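Iota-carrageenase (Alteromonas sp., PDB 1H80) hydrolyses the beta-1,4 linkages within iota-carrageenan, a sulfated galactan of red algal cell walls, with inversion of the anomeric configuration. Local coordinates at residues V134-D139 with L161-E166; L171-N176 with G198-L203; C271-R276 with A406-T411. All coordinates share one frame; numbering follows the deposited sequence.

Contact 1 of 3, residues V134-D139 with L161-E166; sequences VFKLGD and LVDVTE
Lys136 and Leu137 pair in parallel with Leu161 and Val162, joining neighbouring strands of successive coils in the wall of the right-handed parallel beta-helix on which this enzyme is built. Two straight backbone hydrogen bonds fix the register: Leu161 N gives to Phe135 O at 2.9 Å, and Leu161 O takes Leu137 N at 2.8 Å. Beyond this pair the ladder breaks, because Val162 sits at the centre of an inverse gamma turn and Asp163 N reaches Leu137 O only by a weak bond. Leu137 and Val162 share one face of the sheet, CD1 meeting CG2 at 4.3 Å; on the other face lie Lys136 and Leu161. Lys136 carries CG anti to its own N (chi1 180°) and stays extended to its tip, passing Leu161 CB and crossing the carboxylate of Asp163, with Lys136 NZ still 4.7 Å from Asp163 OD2. A water held by Val164 O is weakly bonded to NZ. The other oxygen, Asp163 OD1, accepts Val164 N at 2.7 Å on its anti side and, weakly, Asn221 ND2. Replacing Asp163 by an alanine would probably leave Val164 N without this acceptor and Lys136, already close to Arg98, without a nearby opposite charge. Further along, Gly138 is closely faced by Thr165, whose CG2 lies 3.7 Å from Gly138 CA.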
loop_
_atom_site.group_PDB
_atom_site.type_symbol
_atom_site.label_atom_id
_atom_site.label_comp_id
_atom_site.label_asym_id
_atom_site.label_seq_id
_atom_site.Cartn_x
_atom_site.Cartn_y
_atom_site.Cartn_z
ATOM N N VAL A 134 5.738 -5.981 -6.675
ATOM C CA VAL A 134 5.798 -5.736 -8.109
ATOM C C VAL A 134 6.824 -4.643 -8.399
ATOM O O VAL A 134 7.697 -4.807 -9.253
ATOM C CB VAL A 134 4.420 -5.319 -8.654
ATOM C CG1 VAL A 134 4.501 -5.067 -10.147
ATOM C CG2 VAL A 134 3.403 -6.413 -8.362
ATOM N N PHE A 135 6.717 -3.532 -7.679
ATOM C CA PHE A 135 7.644 -2.414 -7.835
ATOM C C PHE A 135 8.196 -1.959 -6.497
ATOM O O PHE A 135 7.466 -1.880 -5.512
ATOM C CB PHE A 135 6.964 -1.172 -8.435
ATOM C CG PHE A 135 6.731 -1.237 -9.910
ATOM C CD1 PHE A 135 5.549 -1.759 -10.419
ATOM C CD2 PHE A 135 7.688 -0.750 -10.796
ATOM C CE1 PHE A 135 5.320 -1.792 -11.793
ATOM C CE2 PHE A 135 7.471 -0.779 -12.171
ATOM C CZ PHE A 135 6.284 -1.301 -12.668
ATOM N N LYS A 136 9.489 -1.670 -6.464
ATOM C CA LYS A 136 10.098 -1.100 -5.276
ATOM C C LYS A 136 10.699 0.182 -5.831
ATOM O O LYS A 136 11.560 0.143 -6.713
ATOM C CB LYS A 136 11.199 -1.976 -4.685
ATOM C CG LYS A 136 11.804 -1.331 -3.443
ATOM C CD LYS A 136 12.783 -2.235 -2.720
ATOM C CE LYS A 136 13.333 -1.534 -1.487
ATOM N NZ LYS A 136 14.270 -2.393 -0.710
ATOM N N LEU A 137 10.218 1.317 -5.338
ATOM C CA LEU A 137 10.691 2.610 -5.807
ATOM C C LEU A 137 11.671 3.219 -4.824
ATOM O O LEU A 137 11.517 3.080 -3.609
ATOM C CB LEU A 137 9.510 3.563 -5.996
ATOM C CG LEU A 137 8.320 3.012 -6.788
ATOM C CD1 LEU A 137 7.245 4.079 -6.872
ATOM C CD2 LEU A 137 8.766 2.582 -8.182
ATOM N N GLY A 138 12.682 3.890 -5.367
ATOM C CA GLY A 138 13.681 4.546 -4.546
ATOM C C GLY A 138 13.936 5.945 -5.073
ATOM O O GLY A 138 13.040 6.797 -5.074
ATOM N N ASP A 139 15.160 6.183 -5.532
ATOM C CA ASP A 139 15.545 7.484 -6.059
ATOM C C ASP A 139 15.080 7.642 -7.503
ATOM O O ASP A 139 15.867 7.508 -8.446
ATOM C CB ASP A 139 17.063 7.650 -5.991
ATOM C CG ASP A 139 17.501 9.084 -6.217
ATOM O OD1 ASP A 139 16.688 9.902 -6.704
ATOM O OD2 ASP A 139 18.672 9.395 -5.914
ATOM N N LEU A 161 6.009 -0.539 -3.438
ATOM C CA LEU A 161 6.685 0.022 -2.284
ATOM C C LEU A 161 7.280 1.366 -2.669
ATOM O O LEU A 161 8.251 1.426 -3.418
ATOM C CB LEU A 161 7.790 -0.931 -1.821
ATOM C CG LEU A 161 7.333 -2.365 -1.544
ATOM C CD1 LEU A 161 8.536 -3.258 -1.297
ATOM C CD2 LEU A 161 6.395 -2.377 -0.345
ATOM N N VAL A 162 6.672 2.442 -2.174
ATOM C CA VAL A 162 7.146 3.798 -2.449
ATOM C C VAL A 162 8.126 4.007 -1.305
ATOM O O VAL A 162 7.833 4.673 -0.311
ATOM C CB VAL A 162 5.974 4.798 -2.385
ATOM C CG1 VAL A 162 6.426 6.170 -2.852
ATOM C CG2 VAL A 162 4.831 4.300 -3.268
ATOM N N ASP A 163 9.303 3.420 -1.484
ATOM C CA ASP A 163 10.339 3.379 -0.462
ATOM C C ASP A 163 11.498 4.362 -0.510
ATOM O O ASP A 163 11.583 5.240 -1.371
ATOM C CB ASP A 163 10.918 1.964 -0.437
ATOM C CG ASP A 163 11.037 1.401 0.964
ATOM O OD1 ASP A 163 11.331 2.174 1.896
ATOM O OD2 ASP A 163 10.847 0.175 1.126
ATOM N N VAL A 164 12.399 4.177 0.448
ATOM C CA VAL A 164 13.595 4.994 0.566
ATOM C C VAL A 164 14.792 4.096 0.285
ATOM O O VAL A 164 14.693 2.867 0.365
ATOM C CB VAL A 164 13.739 5.595 1.992
ATOM C CG1 VAL A 164 12.524 6.444 2.323
ATOM C CG2 VAL A 164 13.903 4.486 3.023
ATOM N N THR A 165 15.913 4.708 -0.075
ATOM C CA THR A 165 17.137 3.966 -0.339
ATOM C C THR A 165 18.308 4.788 0.172
ATOM O O THR A 165 18.269 6.016 0.147
ATOM C CB THR A 165 17.345 3.686 -1.848
ATOM O OG1 THR A 165 17.437 4.921 -2.566
ATOM C CG2 THR A 165 16.201 2.866 -2.396
ATOM N N GLU A 166 19.340 4.101 0.649
ATOM C CA GLU A 166 20.523 4.762 1.179
ATOM C C GLU A 166 21.602 4.973 0.124
ATOM O O GLU A 166 21.909 4.070 -0.659
ATOM C CB GLU A 166 21.111 3.938 2.330
HETATM O O HOH W 1 15.506 0.339 0.777
#

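Contact 2 of 3, residues L171-N176 with G198-L203; sequences LHWSRN and GADNIL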
loop_
_atom_site.group_PDB
_atom_site.type_symbol
_atom_site.label_atom_id
_atom_site.label_comp_id
_atom_site.label_asym_id
_atom_site.label_seq_id
_atom_site.Cartn_x
_atom_site.Cartn_y
_atom_site.Cartn_z
ATOM N N LEU A 171 19.260 9.267 3.036
ATOM C CA LEU A 171 18.167 8.587 2.354
ATOM C C LEU A 171 17.642 9.364 1.160
ATOM O O LEU A 171 17.661 10.593 1.131
ATOM C CB LEU A 171 17.013 8.323 3.318
ATOM C CG LEU A 171 17.346 7.477 4.546
ATOM C CD1 LEU A 171 16.054 7.160 5.278
ATOM C CD2 LEU A 171 18.061 6.199 4.131
ATOM N N HIS A 172 17.165 8.617 0.176
ATOM C CA HIS A 172 16.615 9.185 -1.041
ATOM C C HIS A 172 15.303 8.474 -1.310
ATOM O O HIS A 172 15.134 7.315 -0.947
ATOM C CB HIS A 172 17.575 8.946 -2.201
ATOM C CG HIS A 172 18.949 9.481 -1.954
ATOM N ND1 HIS A 172 19.295 10.790 -2.214
ATOM C CD2 HIS A 172 20.048 8.896 -1.424
ATOM C CE1 HIS A 172 20.552 10.988 -1.855
ATOM N NE2 HIS A 172 21.031 9.856 -1.372
ATOM N N TRP A 173 14.367 9.172 -1.937
ATOM C CA TRP A 173 13.084 8.565 -2.242
ATOM C C TRP A 173 12.464 9.262 -3.432
ATOM O O TRP A 173 13.026 10.224 -3.949
ATOM C CB TRP A 173 12.163 8.610 -1.021
ATOM C CG TRP A 173 11.936 9.968 -0.464
ATOM C CD1 TRP A 173 10.998 10.867 -0.862
ATOM C CD2 TRP A 173 12.676 10.594 0.588
ATOM N NE1 TRP A 173 11.101 12.019 -0.122
ATOM C CE2 TRP A 173 12.125 11.879 0.776
ATOM C CE3 TRP A 173 13.752 10.194 1.391
ATOM C CZ2 TRP A 173 12.614 12.771 1.736
ATOM C CZ3 TRP A 173 14.238 11.082 2.345
ATOM C CH2 TRP A 173 13.670 12.352 2.507
ATOM N N SER A 174 11.307 8.782 -3.865
ATOM C CA SER A 174 10.689 9.342 -5.057
ATOM C C SER A 174 9.938 10.653 -4.918
ATOM O O SER A 174 9.444 11.015 -3.846
ATOM C CB SER A 174 9.784 8.294 -5.714
ATOM O OG SER A 174 8.634 8.028 -4.935
ATOM N N ARG A 175 9.871 11.364 -6.037
ATOM C CA ARG A 175 9.181 12.639 -6.109
ATOM C C ARG A 175 8.604 12.783 -7.503
ATOM O O ARG A 175 9.165 12.270 -8.472
ATOM C CB ARG A 175 10.145 13.806 -5.909
ATOM C CG ARG A 175 11.196 13.626 -4.855
ATOM C CD ARG A 175 12.166 14.798 -4.939
ATOM N NE ARG A 175 11.550 16.061 -4.545
ATOM C CZ ARG A 175 11.266 16.405 -3.290
ATOM N NH1 ARG A 175 11.541 15.582 -2.287
ATOM N NH2 ARG A 175 10.703 17.577 -3.035
ATOM N N ASN A 176 7.483 13.486 -7.589
ATOM C CA ASN A 176 6.839 13.775 -8.862
ATOM C C ASN A 176 6.491 12.533 -9.656
ATOM O O ASN A 176 7.204 12.132 -10.576
ATOM C CB ASN A 176 7.747 14.693 -9.687
ATOM C CG ASN A 176 8.257 15.874 -8.886
ATOM O OD1 ASN A 176 7.546 16.417 -8.043
ATOM N ND2 ASN A 176 9.492 16.282 -9.152
ATOM N N GLY A 198 8.616 6.970 1.871
ATOM C CA GLY A 198 9.172 8.275 1.572
ATOM C C GLY A 198 8.612 8.704 0.234
ATOM O O GLY A 198 8.666 7.943 -0.734
ATOM N N ALA A 199 8.063 9.909 0.169
ATOM C CA ALA A 199 7.490 10.385 -1.080
ATOM C C ALA A 199 7.151 11.862 -1.032
ATOM O O ALA A 199 6.761 12.394 0.005
ATOM C CB ALA A 199 6.235 9.580 -1.410
ATOM N N ASP A 200 7.308 12.520 -2.173
ATOM C CA ASP A 200 6.990 13.930 -2.294
ATOM C C ASP A 200 6.291 14.153 -3.621
ATOM O O ASP A 200 6.777 13.721 -4.662
ATOM C CB ASP A 200 8.260 14.780 -2.247
ATOM C CG ASP A 200 8.771 14.994 -0.840
ATOM O OD1 ASP A 200 8.199 15.841 -0.118
ATOM O OD2 ASP A 200 9.739 14.312 -0.453
ATOM N N ASN A 201 5.136 14.804 -3.568
ATOM C CA ASN A 201 4.373 15.129 -4.761
ATOM C C ASN A 201 4.051 13.920 -5.633
ATOM O O ASN A 201 4.490 13.823 -6.781
ATOM C CB ASN A 201 5.128 16.174 -5.582
ATOM C CG ASN A 201 4.249 16.851 -6.600
ATOM O OD1 ASN A 201 3.121 17.240 -6.295
ATOM N ND2 ASN A 201 4.759 17.013 -7.816
ATOM N N ILE A 202 3.280 13.002 -5.071
ATOM C CA ILE A 202 2.868 11.808 -5.790
ATOM C C ILE A 202 1.349 11.814 -5.869
ATOM O O ILE A 202 0.671 12.225 -4.923
ATOM C CB ILE A 202 3.303 10.517 -5.057
ATOM C CG1 ILE A 202 4.810 10.542 -4.777
ATOM C CG2 ILE A 202 2.913 9.295 -5.882
ATOM C CD1 ILE A 202 5.682 10.593 -6.016
ATOM N N LEU A 203 0.821 11.388 -7.009
ATOM C CA LEU A 203 -0.616 11.296 -7.204
ATOM C C LEU A 203 -0.962 9.820 -7.316
ATOM O O LEU A 203 -0.398 9.111 -8.148
ATOM C CB LEU A 203 -1.048 12.024 -8.483
ATOM C CG LEU A 203 -2.489 11.740 -8.933
ATOM C CD1 LEU A 203 -3.475 12.229 -7.882
ATOM C CD2 LEU A 203 -2.753 12.422 -10.267
HETATM O O HOH W 2 9.793 6.628 -2.846
#
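Trp173 swings its indole across Gly198 and Ala199 to reach the carboxylate of Asp200, where two neighbouring coils of the beta-helix meet beside a corner. Trp173 CB lies 3.6 Å from Gly198 O. A chi1 of 56° places CG between the backbone N and the carbonyl carbon, which brings the ring over the opposing chain: CG is near Gly198 C and CA, and Gly198 CA packs on one face of the five-membered ring in a CH-pi contact. Trp173 CD1 comes next, 3.3 Å from Ala199 N. On the edge of the five-membered ring, Trp173 NE1 donates to Asp200 OD2 at 2.7 Å in a nearly straight bond (172°), with the acceptor in the plane of the ring and carboxylate and indole close to coplanar. Beyond it, CE2 and CZ2 also lie beside Asp200 OD2.

The same Asp200 OD2 forms a salt bridge with Arg175 NH1 at 2.9 Å. Arg175 bends at chi3 (68°), folding its guanidinium back beside Asp200 so that one face rests on Asp200 CB. Arg233 takes the other carboxylate oxygen.

Alongside these groups the backbones pair in parallel, Ser174 O accepting Asp200 N and Asp200 O accepting Asn176 N. A water bridges Ser174 N and Gly198 O where the strands stand farther apart. At the turn, Asn201 ND2 donates to Asn176 OD1 at 2.9 Å, the two amides being strongly inclined to each other, and a second bond ties ND2 to Asp10 O.

Gripped by an indole N-H and by two arginines that probably compensate its charge, the buried carboxylate of Asp200 has its position and rotation set by Trp173 and Arg175 of residues 171-176 and by Arg233 of strand 231-243.

Contact 3 of 3, residues C271-R276 with A406-T411; sequences CGSAVR and AVIDTT. With CA (calcium ion), chain E.
Ile408 lies against Ser273 where the short strand of residues 407-409 runs parallel to that of residues 275-277. Its CG1 stands anti to the carbonyl carbon (chi1 -66°) and the chain continues extended to CD1, so that the ethyl branch lies along the serine: CG1 and CD1 are each 3.6 Å from Ser273 OG, and CG1 is equally near Ser273 CB. The serine hydroxyl, with chi1 at 66°, is turned between its own backbone N and carbonyl carbon, and OG lies 3.0 Å from Val275 O.

On the opposite face of the sheet the two valines meet, Val275 CB lying 4.4 Å from Val407 CG2. Arg276 shares the Ile408 face; its chain runs out extended to NE, and its guanidinium forms a salt bridge with Asp278.

The backbone begins with a shared acceptor: Ala406 O takes Ala274 N at 2.8 Å and Val275 N through a weak bond. Ile408 N then gives to Val275 O, where the parallel bridges begin.

Past the pairing the chain leads to calcium. Asp409 OD1 accepts Thr411 N in an Asx turn and also takes Thr411 OG1, at 2.6 Å, on its syn lone pair. Thr411 OG1 binds the calcium ion at 2.5 Å, and Asp409 OD2 holds a water that is itself a calcium ligand, making the aspartate a second-shell residue; Asp418, Tyr419 and Asp420 supply further ligands.

Cys271, at the start of the first segment, is disulfide-bonded to Cys242. Within the parallel beta-helix, strand 407-409 lies between 275-277 and 438-439 in a parallel sheet, strand 250-252 flanks 275-277 on its other edge, and Val275 packs on strands 351-359 and 261-269, Val407 on strand 421-429.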
loop_
_atom_site.group_PDB
_atom_site.type_symbol
_atom_site.label_atom_id
_atom_site.label_comp_id
_atom_site.label_asym_id
_atom_site.label_seq_id
_atom_site.Cartn_x
_atom_site.Cartn_y
_atom_site.Cartn_z
ATOM N N CYS A 271 -15.296 -3.871 3.861
ATOM C CA CYS A 271 -13.973 -3.680 4.487
ATOM C C CYS A 271 -14.209 -3.296 5.933
ATOM O O CYS A 271 -15.339 -2.974 6.325
ATOM C CB CYS A 271 -13.136 -2.575 3.814
ATOM S SG CYS A 271 -12.962 -2.907 2.044
ATOM N N GLY A 272 -13.145 -3.337 6.729
ATOM C CA GLY A 272 -13.264 -2.972 8.130
ATOM C C GLY A 272 -13.864 -1.581 8.197
ATOM O O GLY A 272 -14.821 -1.323 8.928
ATOM N N SER A 273 -13.284 -0.677 7.416
ATOM C CA SER A 273 -13.761 0.694 7.318
ATOM C C SER A 273 -13.208 1.216 6.000
ATOM O O SER A 273 -12.377 0.558 5.375
ATOM C CB SER A 273 -13.255 1.547 8.485
ATOM O OG SER A 273 -11.849 1.717 8.442
ATOM N N ALA A 274 -13.670 2.380 5.566
ATOM C CA ALA A 274 -13.178 2.944 4.313
ATOM C C ALA A 274 -11.872 3.681 4.581
ATOM O O ALA A 274 -10.904 3.563 3.824
ATOM C CB ALA A 274 -14.214 3.890 3.725
ATOM N N VAL A 275 -11.856 4.443 5.667
ATOM C CA VAL A 275 -10.680 5.206 6.052
ATOM C C VAL A 275 -10.301 4.827 7.473
ATOM O O VAL A 275 -11.165 4.649 8.334
ATOM C CB VAL A 275 -10.954 6.725 6.003
ATOM C CG1 VAL A 275 -9.694 7.497 6.386
ATOM C CG2 VAL A 275 -11.422 7.120 4.613
ATOM N N ARG A 276 -9.004 4.694 7.710
ATOM C CA ARG A 276 -8.516 4.344 9.029
ATOM C C ARG A 276 -7.288 5.170 9.364
ATOM O O ARG A 276 -6.380 5.305 8.551
ATOM C CB ARG A 276 -8.163 2.862 9.080
ATOM C CG ARG A 276 -7.417 2.458 10.332
ATOM C CD ARG A 276 -7.059 0.990 10.286
ATOM N NE ARG A 276 -5.837 0.716 11.031
ATOM C CZ ARG A 276 -5.224 -0.460 11.047
ATOM N NH1 ARG A 276 -5.721 -1.478 10.358
ATOM N NH2 ARG A 276 -4.108 -0.618 11.749
ATOM N N ALA A 406 -17.533 3.335 8.831
ATOM C CA ALA A 406 -17.160 4.030 7.609
ATOM C C ALA A 406 -15.755 4.570 7.847
ATOM O O ALA A 406 -14.891 4.517 6.972
ATOM C CB ALA A 406 -18.119 5.183 7.340
ATOM N N VAL A 407 -15.534 5.076 9.056
ATOM C CA VAL A 407 -14.255 5.652 9.431
ATOM C C VAL A 407 -13.793 5.206 10.812
ATOM O O VAL A 407 -14.582 5.131 11.752
ATOM C CB VAL A 407 -14.336 7.193 9.434
ATOM C CG1 VAL A 407 -13.014 7.792 9.918
ATOM C CG2 VAL A 407 -14.679 7.697 8.040
ATOM N N ILE A 408 -12.508 4.892 10.915
ATOM C CA ILE A 408 -11.912 4.511 12.182
ATOM C C ILE A 408 -10.790 5.513 12.408
ATOM O O ILE A 408 -9.923 5.699 11.549
ATOM C CB ILE A 408 -11.337 3.082 12.151
ATOM C CG1 ILE A 408 -12.476 2.071 11.993
ATOM C CG2 ILE A 408 -10.572 2.800 13.447
ATOM C CD1 ILE A 408 -12.015 0.627 11.916
ATOM N N ASP A 409 -10.832 6.189 13.547
ATOM C CA ASP A 409 -9.813 7.176 13.879
ATOM C C ASP A 409 -9.402 6.957 15.322
ATOM O O ASP A 409 -10.124 7.348 16.240
ATOM C CB ASP A 409 -10.364 8.590 13.721
ATOM C CG ASP A 409 -9.310 9.658 13.961
ATOM O OD1 ASP A 409 -8.377 9.407 14.754
ATOM O OD2 ASP A 409 -9.419 10.754 13.370
ATOM N N THR A 410 -8.248 6.333 15.524
ATOM C CA THR A 410 -7.772 6.070 16.872
ATOM C C THR A 410 -6.663 7.025 17.303
ATOM O O THR A 410 -5.842 6.683 18.151
ATOM C CB THR A 410 -7.275 4.613 17.020
ATOM O OG1 THR A 410 -6.252 4.348 16.054
ATOM C CG2 THR A 410 -8.429 3.634 16.810
ATOM N N THR A 411 -6.634 8.216 16.714
ATOM C CA THR A 411 -5.634 9.208 17.096
ATOM C C THR A 411 -6.130 9.839 18.395
ATOM O O THR A 411 -7.328 10.062 18.565
ATOM C CB THR A 411 -5.463 10.307 16.026
ATOM O OG1 THR A 411 -6.702 10.998 15.837
ATOM C CG2 THR A 411 -5.013 9.696 14.704
HETATM CA CA CA E . -6.774 13.479 15.904
HETATM O O HOH W 3 -8.385 13.116 13.993
#

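Contacts 1 and 2 adjoin, their centres 9 Å apart: strand 160-167, which closes contact 1, is followed in the chain by its antiparallel neighbour 170-175, which opens contact 2, and Thr165 O lies 2.8 Å from His172 N between them. Contact 3 stands on its own, its centre about 27 Å from that of contact 1 and 25 Å from that of contact 2, in a different parallel sheet. Contacts 1 and 3 are largely buried and rest mainly on backbone bonds and a few apolar touches, though contact 3 runs on to a metal site. Contact 2, partly buried at a corner, adds charged and polar side chains to its backbone bonds.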